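Local coordinates for protein gamma-glutamyltranspeptidase (Streptomyces lincolnensis, PDB 6J3A) that belongs to the LmbA-like gamma-glutamyltranspeptidase homologues and probably cleaves or transfers an amide-linked group as an N-terminal nucleophile enzyme, at residues 18-29 and 42-51; 93-104 and 233-243. All blocks are in the same frame, centred on the assembly; numbering follows the deposited sequence.

Interaction 1: residues 18-29 and 42-51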
loop_
_atom_site.group_PDB
_atom_site.type_symbol
_atom_site.label_atom_id
_atom_site.label_comp_id
_atom_site.label_asym_id
_atom_site.label_seq_id
_atom_site.Cartn_x
_atom_site.Cartn_y
_atom_site.Cartn_z
ATOM N N THR A 18 -10.004 -5.168 -2.580
ATOM C CA THR A 18 -9.417 -6.498 -2.456
ATOM C C THR A 18 -8.364 -6.785 -3.535
ATOM O O THR A 18 -7.877 -7.912 -3.601
ATOM C CB THR A 18 -10.510 -7.601 -2.521
ATOM O OG1 THR A 18 -11.337 -7.411 -3.678
ATOM C CG2 THR A 18 -11.371 -7.573 -1.281
ATOM N N HIS A 19 -8.018 -5.780 -4.355
ATOM C CA HIS A 19 -6.986 -5.881 -5.394
ATOM C C HIS A 19 -6.392 -4.522 -5.782
ATOM O O HIS A 19 -7.116 -3.595 -6.165
ATOM C CB HIS A 19 -7.546 -6.536 -6.644
ATOM C CG HIS A 19 -6.516 -7.229 -7.477
ATOM N ND1 HIS A 19 -5.519 -6.555 -8.148
ATOM C CD2 HIS A 19 -6.346 -8.539 -7.768
ATOM C CE1 HIS A 19 -4.774 -7.420 -8.809
ATOM N NE2 HIS A 19 -5.252 -8.632 -8.592
ATOM N N TRP A 20 -5.065 -4.439 -5.729
ATOM C CA TRP A 20 -4.328 -3.175 -5.893
ATOM C C TRP A 20 -4.590 -2.485 -7.243
ATOM O O TRP A 20 -4.663 -1.259 -7.315
ATOM C CB TRP A 20 -2.809 -3.393 -5.678
ATOM C CG TRP A 20 -2.146 -4.186 -6.762
ATOM C CD1 TRP A 20 -1.635 -3.708 -7.938
ATOM C CD2 TRP A 20 -1.936 -5.603 -6.780
ATOM N NE1 TRP A 20 -1.130 -4.740 -8.691
ATOM C CE2 TRP A 20 -1.304 -5.915 -8.008
ATOM C CE3 TRP A 20 -2.235 -6.644 -5.888
ATOM C CZ2 TRP A 20 -0.952 -7.228 -8.360
ATOM C CZ3 TRP A 20 -1.885 -7.947 -6.238
ATOM C CH2 TRP A 20 -1.249 -8.226 -7.463
ATOM N N LEU A 21 -4.718 -3.290 -8.295
ATOM C CA LEU A 21 -4.991 -2.801 -9.638
ATOM C C LEU A 21 -6.314 -2.043 -9.681
ATOM O O LEU A 21 -6.425 -0.998 -10.331
ATOM C CB LEU A 21 -5.018 -3.966 -10.638
ATOM C CG LEU A 21 -3.710 -4.717 -10.955
ATOM C CD1 LEU A 21 -4.005 -5.908 -11.849
ATOM C CD2 LEU A 21 -2.666 -3.843 -11.627
ATOM N N ALA A 22 -7.304 -2.567 -8.965
ATOM C CA ALA A 22 -8.617 -1.932 -8.903
ATOM C C ALA A 22 -8.584 -0.674 -8.038
ATOM O O ALA A 22 -9.235 0.324 -8.359
ATOM C CB ALA A 22 -9.650 -2.915 -8.385
ATOM N N SER A 23 -7.822 -0.721 -6.946
ATOM C CA SER A 23 -7.667 0.442 -6.075
ATOM C C SER A 23 -7.097 1.610 -6.841
ATOM O O SER A 23 -7.675 2.700 -6.848
ATOM C CB SER A 23 -6.738 0.126 -4.919
ATOM O OG SER A 23 -7.358 -0.732 -3.998
ATOM N N GLN A 24 -5.965 1.359 -7.497
ATOM C CA GLN A 24 -5.220 2.406 -8.186
ATOM C C GLN A 24 -5.966 2.924 -9.412
ATOM O O GLN A 24 -5.817 4.093 -9.777
ATOM C CB GLN A 24 -3.817 1.904 -8.565
ATOM C CG GLN A 24 -2.873 2.934 -9.195
ATOM C CD GLN A 24 -2.882 4.292 -8.499
ATOM O OE1 GLN A 24 -2.561 4.388 -7.316
ATOM N NE2 GLN A 24 -3.258 5.352 -9.239
ATOM N N SER A 25 -6.767 2.059 -10.034
ATOM C CA SER A 25 -7.548 2.437 -11.210
ATOM C C SER A 25 -8.668 3.383 -10.785
ATOM O O SER A 25 -8.909 4.405 -11.433
ATOM C CB SER A 25 -8.129 1.205 -11.920
ATOM O OG SER A 25 -7.113 0.385 -12.475
ATOM N N ALA A 26 -9.333 3.040 -9.683
ATOM C CA ALA A 26 -10.344 3.909 -9.076
ATOM C C ALA A 26 -9.740 5.245 -8.623
ATOM O O ALA A 26 -10.339 6.303 -8.792
ATOM C CB ALA A 26 -10.989 3.202 -7.898
ATOM N N MET A 27 -8.539 5.182 -8.063
ATOM C CA MET A 27 -7.828 6.376 -7.634
ATOM C C MET A 27 -7.457 7.253 -8.820
ATOM O O MET A 27 -7.521 8.476 -8.729
ATOM C CB MET A 27 -6.565 5.983 -6.883
ATOM C CG MET A 27 -5.839 7.146 -6.253
ATOM S SD MET A 27 -6.779 7.782 -4.869
ATOM C CE MET A 27 -6.019 9.388 -4.653
ATOM N N ALA A 28 -7.054 6.622 -9.918
ATOM C CA ALA A 28 -6.786 7.334 -11.173
ATOM C C ALA A 28 -7.975 8.207 -11.606
ATOM O O ALA A 28 -7.790 9.311 -12.102
ATOM C CB ALA A 28 -6.416 6.352 -12.278
ATOM N N VAL A 29 -9.186 7.705 -11.399
ATOM C CA VAL A 29 -10.393 8.448 -11.725
ATOM C C VAL A 29 -10.533 9.680 -10.834
ATOM O O VAL A 29 -10.911 10.755 -11.316
ATOM C CB VAL A 29 -11.631 7.535 -11.642
ATOM C CG1 VAL A 29 -12.932 8.332 -11.748
ATOM C CG2 VAL A 29 -11.553 6.482 -12.742
ATOM N N ALA A 42 -15.352 2.409 -12.158
ATOM C CA ALA A 42 -14.090 2.011 -12.800
ATOM C C ALA A 42 -13.427 0.826 -12.116
ATOM O O ALA A 42 -13.085 -0.165 -12.763
ATOM C CB ALA A 42 -13.129 3.172 -12.826
ATOM N N GLY A 43 -13.258 0.945 -10.806
ATOM C CA GLY A 43 -12.677 -0.124 -10.000
ATOM C C GLY A 43 -13.416 -1.445 -10.119
ATOM O O GLY A 43 -12.797 -2.502 -10.148
ATOM N N ALA A 44 -14.742 -1.379 -10.202
ATOM C CA ALA A 44 -15.589 -2.575 -10.244
ATOM C C ALA A 44 -15.379 -3.388 -11.504
ATOM O O ALA A 44 -15.338 -4.610 -11.454
ATOM C CB ALA A 44 -17.049 -2.190 -10.126
ATOM N N PHE A 45 -15.258 -2.698 -12.630
ATOM C CA PHE A 45 -14.995 -3.351 -13.905
ATOM C C PHE A 45 -13.549 -3.850 -13.997
ATOM O O PHE A 45 -13.273 -4.839 -14.666
ATOM C CB PHE A 45 -15.369 -2.430 -15.073
ATOM C CG PHE A 45 -16.854 -2.351 -15.317
ATOM C CD1 PHE A 45 -17.660 -1.568 -14.509
ATOM C CD2 PHE A 45 -17.450 -3.087 -16.341
ATOM C CE1 PHE A 45 -19.033 -1.506 -14.721
ATOM C CE2 PHE A 45 -18.821 -3.020 -16.565
ATOM C CZ PHE A 45 -19.618 -2.231 -15.751
ATOM N N VAL A 46 -12.626 -3.173 -13.334
ATOM C CA VAL A 46 -11.278 -3.707 -13.187
ATOM C C VAL A 46 -11.326 -5.012 -12.374
ATOM O O VAL A 46 -10.702 -6.000 -12.759
ATOM C CB VAL A 46 -10.313 -2.659 -12.587
ATOM C CG1 VAL A 46 -8.987 -3.287 -12.173
ATOM C CG2 VAL A 46 -10.070 -1.545 -13.601
ATOM N N LEU A 47 -12.090 -5.023 -11.287
ATOM C CA LEU A 47 -12.242 -6.237 -10.472
ATOM C C LEU A 47 -12.737 -7.455 -11.245
ATOM O O LEU A 47 -12.305 -8.581 -10.965
ATOM C CB LEU A 47 -13.174 -5.988 -9.287
ATOM C CG LEU A 47 -12.604 -5.177 -8.129
ATOM C CD1 LEU A 47 -13.722 -4.794 -7.177
ATOM C CD2 LEU A 47 -11.533 -5.958 -7.388
ATOM N N HIS A 48 -13.641 -7.239 -12.204
ATOM C CA HIS A 48 -14.100 -8.336 -13.074
ATOM C C HIS A 48 -12.883 -9.004 -13.703
ATOM O O HIS A 48 -12.749 -10.231 -13.701
ATOM C CB HIS A 48 -14.988 -7.838 -14.218
ATOM C CG HIS A 48 -16.249 -7.181 -13.774
ATOM N ND1 HIS A 48 -16.889 -6.220 -14.529
ATOM C CD2 HIS A 48 -16.994 -7.345 -12.656
ATOM C CE1 HIS A 48 -17.968 -5.810 -13.886
ATOM N NE2 HIS A 48 -18.056 -6.478 -12.747
ATOM N N VAL A 49 -11.993 -8.153 -14.220
ATOM C CA VAL A 49 -10.821 -8.572 -14.987
ATOM C C VAL A 49 -9.735 -9.197 -14.119
ATOM O O VAL A 49 -9.105 -10.164 -14.541
ATOM C CB VAL A 49 -10.229 -7.390 -15.791
ATOM C CG1 VAL A 49 -9.023 -7.828 -16.611
ATOM C CG2 VAL A 49 -11.275 -6.801 -16.727
ATOM N N VAL A 50 -9.516 -8.648 -12.925
ATOM C CA VAL A 50 -8.396 -9.078 -12.070
ATOM C C VAL A 50 -8.761 -10.049 -10.954
ATOM O O VAL A 50 -7.865 -10.601 -10.322
ATOM C CB VAL A 50 -7.611 -7.880 -11.496
ATOM C CG1 VAL A 50 -7.188 -6.951 -12.633
ATOM C CG2 VAL A 50 -8.403 -7.129 -10.423
ATOM N N GLU A 51 -10.059 -10.245 -10.716
ATOM C CA GLU A 51 -10.552 -11.293 -9.818
ATOM C C GLU A 51 -11.723 -12.072 -10.447
ATOM O O GLU A 51 -12.793 -12.193 -9.841
ATOM C CB GLU A 51 -10.978 -10.689 -8.480
ATOM C CG GLU A 51 -9.891 -9.890 -7.781
ATOM C CD GLU A 51 -10.174 -9.659 -6.306
ATOM O OE1 GLU A 51 -10.342 -10.651 -5.565
ATOM O OE2 GLU A 51 -10.214 -8.489 -5.878
HETATM O O HOH W 1 -5.230 -11.046 -10.272
#

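Interaction 2: residues 93-104 and 233-243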
loop_
_atom_site.group_PDB
_atom_site.type_symbol
_atom_site.label_atom_id
_atom_site.label_comp_id
_atom_site.label_asym_id
_atom_site.label_seq_id
_atom_site.Cartn_x
_atom_site.Cartn_y
_atom_site.Cartn_z
ATOM N N LEU A 93 -36.973 -31.724 -11.622
ATOM C CA LEU A 93 -35.695 -32.222 -12.097
ATOM C C LEU A 93 -34.973 -33.124 -11.091
ATOM O O LEU A 93 -33.792 -33.413 -11.267
ATOM C CB LEU A 93 -34.813 -31.039 -12.456
ATOM C CG LEU A 93 -35.416 -30.102 -13.504
ATOM C CD1 LEU A 93 -34.667 -28.781 -13.486
ATOM C CD2 LEU A 93 -35.366 -30.737 -14.883
ATOM N N GLY A 94 -35.673 -33.580 -10.054
ATOM C CA GLY A 94 -35.110 -34.524 -9.085
ATOM C C GLY A 94 -34.049 -33.918 -8.190
ATOM O O GLY A 94 -33.133 -34.609 -7.755
ATOM N N LEU A 95 -34.192 -32.620 -7.926
ATOM C CA LEU A 95 -33.248 -31.855 -7.132
ATOM C C LEU A 95 -33.834 -31.598 -5.751
ATOM O O LEU A 95 -35.027 -31.335 -5.613
ATOM C CB LEU A 95 -32.919 -30.526 -7.830
ATOM C CG LEU A 95 -32.130 -30.622 -9.155
ATOM C CD1 LEU A 95 -32.124 -29.300 -9.928
ATOM C CD2 LEU A 95 -30.701 -31.114 -8.930
ATOM N N ASP A 96 -32.987 -31.703 -4.735
ATOM C CA ASP A 96 -33.355 -31.316 -3.367
ATOM C C ASP A 96 -32.800 -29.945 -2.993
ATOM O O ASP A 96 -33.437 -29.191 -2.264
ATOM C CB ASP A 96 -32.878 -32.381 -2.376
ATOM C CG ASP A 96 -33.799 -33.589 -2.333
ATOM O OD1 ASP A 96 -34.597 -33.806 -3.281
ATOM O OD2 ASP A 96 -33.721 -34.325 -1.329
ATOM N N LEU A 97 -31.607 -29.648 -3.495
ATOM C CA LEU A 97 -30.970 -28.351 -3.344
ATOM C C LEU A 97 -30.794 -27.743 -4.721
ATOM O O LEU A 97 -30.722 -28.461 -5.724
ATOM C CB LEU A 97 -29.600 -28.518 -2.695
ATOM C CG LEU A 97 -29.593 -29.202 -1.327
ATOM C CD1 LEU A 97 -28.208 -29.723 -0.976
ATOM C CD2 LEU A 97 -30.088 -28.236 -0.261
ATOM N N VAL A 98 -30.716 -26.418 -4.770
ATOM C CA VAL A 98 -30.320 -25.730 -5.990
ATOM C C VAL A 98 -28.843 -26.054 -6.230
ATOM O O VAL A 98 -28.044 -25.998 -5.298
ATOM C CB VAL A 98 -30.515 -24.211 -5.887
ATOM C CG1 VAL A 98 -29.940 -23.496 -7.113
ATOM C CG2 VAL A 98 -31.989 -23.875 -5.733
ATOM N N PRO A 99 -28.479 -26.408 -7.471
ATOM C CA PRO A 99 -27.077 -26.737 -7.736
ATOM C C PRO A 99 -26.092 -25.583 -7.503
ATOM O O PRO A 99 -26.438 -24.417 -7.692
ATOM C CB PRO A 99 -27.078 -27.128 -9.220
ATOM C CG PRO A 99 -28.482 -27.492 -9.546
ATOM C CD PRO A 99 -29.350 -26.686 -8.630
ATOM N N GLY A 100 -24.868 -25.930 -7.110
ATOM C CA GLY A 100 -23.791 -24.964 -6.957
ATOM C C GLY A 100 -23.319 -24.359 -8.267
ATOM O O GLY A 100 -22.736 -23.274 -8.276
ATOM N N THR A 101 -23.555 -25.064 -9.371
ATOM C CA THR A 101 -23.098 -24.631 -10.687
ATOM C C THR A 101 -24.209 -24.648 -11.726
ATOM O O THR A 101 -25.317 -25.100 -11.467
ATOM C CB THR A 101 -21.977 -25.552 -11.150
ATOM O OG1 THR A 101 -22.462 -26.896 -11.185
ATOM C CG2 THR A 101 -20.784 -25.469 -10.179
ATOM N N GLY A 102 -23.910 -24.136 -12.906
ATOM C CA GLY A 102 -24.812 -24.281 -14.035
ATOM C C GLY A 102 -25.860 -23.188 -14.084
ATOM O O GLY A 102 -25.949 -22.392 -13.159
ATOM N N PRO A 103 -26.659 -23.148 -15.173
ATOM C CA PRO A 103 -27.606 -22.072 -15.442
ATOM C C PRO A 103 -28.880 -22.102 -14.593
ATOM O O PRO A 103 -29.595 -21.100 -14.573
ATOM C CB PRO A 103 -27.928 -22.249 -16.929
ATOM C CG PRO A 103 -27.762 -23.697 -17.172
ATOM C CD PRO A 103 -26.692 -24.170 -16.234
ATOM N N LEU A 104 -29.161 -23.212 -13.900
ATOM C CA LEU A 104 -30.267 -23.243 -12.918
ATOM C C LEU A 104 -29.984 -22.386 -11.674
ATOM O O LEU A 104 -30.915 -21.935 -11.019
ATOM C CB LEU A 104 -30.611 -24.672 -12.464
ATOM C CG LEU A 104 -31.332 -25.605 -13.439
ATOM C CD1 LEU A 104 -31.331 -27.013 -12.862
ATOM C CD2 LEU A 104 -32.752 -25.139 -13.708
ATOM N N THR A 233 -26.270 -27.810 -19.837
ATOM C CA THR A 233 -24.978 -27.597 -19.215
ATOM C C THR A 233 -24.846 -28.514 -18.013
ATOM O O THR A 233 -25.733 -28.576 -17.169
ATOM C CB THR A 233 -24.854 -26.136 -18.758
ATOM O OG1 THR A 233 -25.119 -25.267 -19.862
ATOM C CG2 THR A 233 -23.475 -25.832 -18.211
ATOM N N MET A 234 -23.727 -29.219 -17.939
ATOM C CA MET A 234 -23.417 -30.048 -16.789
ATOM C C MET A 234 -23.342 -29.168 -15.545
ATOM O O MET A 234 -22.884 -28.020 -15.611
ATOM C CB MET A 234 -22.080 -30.736 -17.009
ATOM C CG MET A 234 -21.551 -31.574 -15.849
ATOM S SD MET A 234 -22.610 -32.978 -15.515
ATOM C CE MET A 234 -22.212 -34.061 -16.888
ATOM N N ASP A 235 -23.791 -29.712 -14.418
ATOM C CA ASP A 235 -23.664 -29.021 -13.140
ATOM C C ASP A 235 -23.286 -29.986 -12.012
ATOM O O ASP A 235 -22.914 -31.124 -12.283
ATOM C CB ASP A 235 -24.941 -28.233 -12.851
ATOM C CG ASP A 235 -26.152 -29.114 -12.642
ATOM O OD1 ASP A 235 -26.037 -30.251 -12.141
ATOM O OD2 ASP A 235 -27.245 -28.628 -12.963
ATOM N N THR A 236 -23.369 -29.529 -10.760
ATOM C CA THR A 236 -23.025 -30.352 -9.586
ATOM C C THR A 236 -23.878 -31.624 -9.391
ATOM O O THR A 236 -23.423 -32.567 -8.740
ATOM C CB THR A 236 -23.100 -29.531 -8.276
ATOM O OG1 THR A 236 -24.368 -28.873 -8.184
ATOM C CG2 THR A 236 -21.984 -28.493 -8.206
ATOM N N SER A 237 -25.105 -31.636 -9.924
ATOM C CA SER A 237 -25.981 -32.832 -9.905
ATOM C C SER A 237 -25.416 -34.039 -10.671
ATOM O O SER A 237 -25.710 -35.186 -10.325
ATOM C CB SER A 237 -27.387 -32.501 -10.450
ATOM O OG SER A 237 -27.390 -32.323 -11.862
ATOM N N GLY A 238 -24.615 -33.766 -11.703
ATOM C CA GLY A 238 -24.069 -34.796 -12.586
ATOM C C GLY A 238 -24.812 -34.891 -13.914
ATOM O O GLY A 238 -24.381 -35.641 -14.803
ATOM N N GLU A 239 -25.905 -34.129 -14.054
ATOM C CA GLU A 239 -26.687 -34.071 -15.294
ATOM C C GLU A 239 -26.507 -32.733 -15.952
ATOM O O GLU A 239 -26.158 -31.747 -15.298
ATOM C CB GLU A 239 -28.189 -34.217 -15.034
ATOM C CG GLU A 239 -28.605 -35.514 -14.385
ATOM C CD GLU A 239 -30.060 -35.504 -13.946
ATOM O OE1 GLU A 239 -30.435 -34.648 -13.118
ATOM O OE2 GLU A 239 -30.828 -36.367 -14.413
ATOM N N ARG A 240 -26.798 -32.699 -17.247
ATOM C CA ARG A 240 -26.859 -31.450 -17.973
ATOM C C ARG A 240 -28.241 -30.869 -17.752
ATOM O O ARG A 240 -29.249 -31.499 -18.074
ATOM C CB ARG A 240 -26.539 -31.640 -19.455
ATOM C CG ARG A 240 -25.089 -32.039 -19.662
ATOM C CD ARG A 240 -24.648 -32.131 -21.121
ATOM N NE ARG A 240 -23.448 -32.972 -21.196
ATOM C CZ ARG A 240 -23.422 -34.288 -21.427
ATOM N NH1 ARG A 240 -24.528 -34.989 -21.684
ATOM N NH2 ARG A 240 -22.256 -34.911 -21.417
ATOM N N HIS A 241 -28.283 -29.685 -17.151
ATOM C CA HIS A 241 -29.542 -28.984 -16.947
ATOM C C HIS A 241 -29.561 -27.717 -17.778
ATOM O O HIS A 241 -28.524 -27.257 -18.278
ATOM C CB HIS A 241 -29.776 -28.699 -15.469
ATOM C CG HIS A 241 -30.060 -29.932 -14.666
ATOM N ND1 HIS A 241 -31.176 -30.713 -14.876
ATOM C CD2 HIS A 241 -29.370 -30.531 -13.667
ATOM C CE1 HIS A 241 -31.167 -31.730 -14.033
ATOM N NE2 HIS A 241 -30.083 -31.640 -13.286
ATOM N N THR A 242 -30.763 -27.186 -17.936
ATOM C CA THR A 242 -30.992 -25.975 -18.690
ATOM C C THR A 242 -31.579 -24.918 -17.740
ATOM O O THR A 242 -32.183 -25.244 -16.716
ATOM C CB THR A 242 -31.904 -26.264 -19.900
ATOM O OG1 THR A 242 -31.758 -25.220 -20.863
ATOM C CG2 THR A 242 -33.384 -26.403 -19.507
ATOM N N GLY A 243 -31.381 -23.654 -18.079
ATOM C CA GLY A 243 -31.873 -22.549 -17.262
ATOM C C GLY A 243 -33.224 -22.075 -17.758
ATOM O O GLY A 243 -33.498 -22.112 -18.959
HETATM O O HOH W 2 -27.610 -25.601 -13.195
#

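Interaction 1: residues 18-29 and 42-51
Thr18 donates through OG1 to OE2 of Glu51 over 2.7 Å, the one direct hydrogen bond between 18-29 and 42-51. It reaches the carboxylate on the syn side, 16° out of its plane, and the two side chains cross at about a right angle. A water makes a second polar link at this end, lying 2.9 Å from His19 NE2 and donating to Val50 O. The other ring nitrogen, ND1, caps the helix start by accepting a weak bond in the ring plane from Leu21 N. With CG anti to the backbone N (chi1 -154°), the His19 ring receives Val50 CG2 over one face, a CH-pi contact 3.6 Å from the ring centroid. The rest is mainly van der Waals packing. Leu21 CD1 presses on Val50 CG1 at 3.4 Å, while Val46 sets both branches on the partner helix, CG1 lying 3.6 Å from Ala22 CA and CG2 against the Ser25 hydroxyl. That hydroxyl is turned to its own helix, bonded to Leu21 O. Small residues let the backbones come close: Ala22 CA and Gly43 CA are 4.6 Å apart, and a side chain on Gly43 would be tight against Ala26 CB. Tyr133 of helix 127-140 also packs on Val46 and Val29. The axes of 20-29 and 42-50 approach to 8.0 Å at 154°, an antiparallel helical hairpin, consistent with a helical layer of the Ntn-hydrolase αββα fold.

Interaction 2: residues 93-104 and 233-243
Pro103 wedges its ring against the base of the 233-243 segment, CD lying 3.7 Å from Thr233 CB and CG facing His241 O and Gly243 N. Pro103, Leu104 and Gly102 make up a tightly packed part of the contact: Leu104 lays CD1 on His241 CB at 3.5 Å, and at Gly102 a side chain would clash with Asp235 CB. A water stitches the corner together, accepting from Leu104 N and donating to Thr101 O and to Asp235 OD2. The segment gripped here is a beta-hairpin: Thr233 and His241 exchange backbone bonds, and a type I turn from Asp235 to Gly238 is braced by an Asx turn, with Ser237 N donating to Asp235 OD1, and by an ST turn at Ser237. At the turn, Thr236 OG1 accepts from Gly100 N at 3.2 Å, and Thr236 N gives a weak bond to Thr101 OG1 at 2.8 Å. Chi1 of 52° sets the Thr236 hydroxyl between its own N and carbonyl carbon, facing Gly100, while CG2 meets the Thr101 methyl. With an alanine at Thr236, Gly100 N would probably lose its acceptor and a gap would open beside that methyl. The other side is looser: buried Leu95 rests CD2 on Ser237 CB at 3.9 Å, and toward solvent Leu93 CB is 4.0 Å from His241 CE1 and exposed Glu239 barely touches the 93-104 loop.

The two contacts share no element: their centres lie 33 Å apart and their nearest atoms about 15 Å, and interaction 1 closes along the chain before interaction 2 opens. Interaction 1 joins two successive helices, and all its touching residues are buried, with the second subunit reaching the helix of 18-29. Interaction 2 ties a loop to a hairpin 129 residues on, farther from the chain centre and only partly buried, with no other chain of the assembly touching it. Packing of small and branched residues dominates the first, its polar links gathered at one end, whereas the second combines the packing of Pro103, Leu104 and His241 with glycines and turn hydroxyls; each has a bridging water.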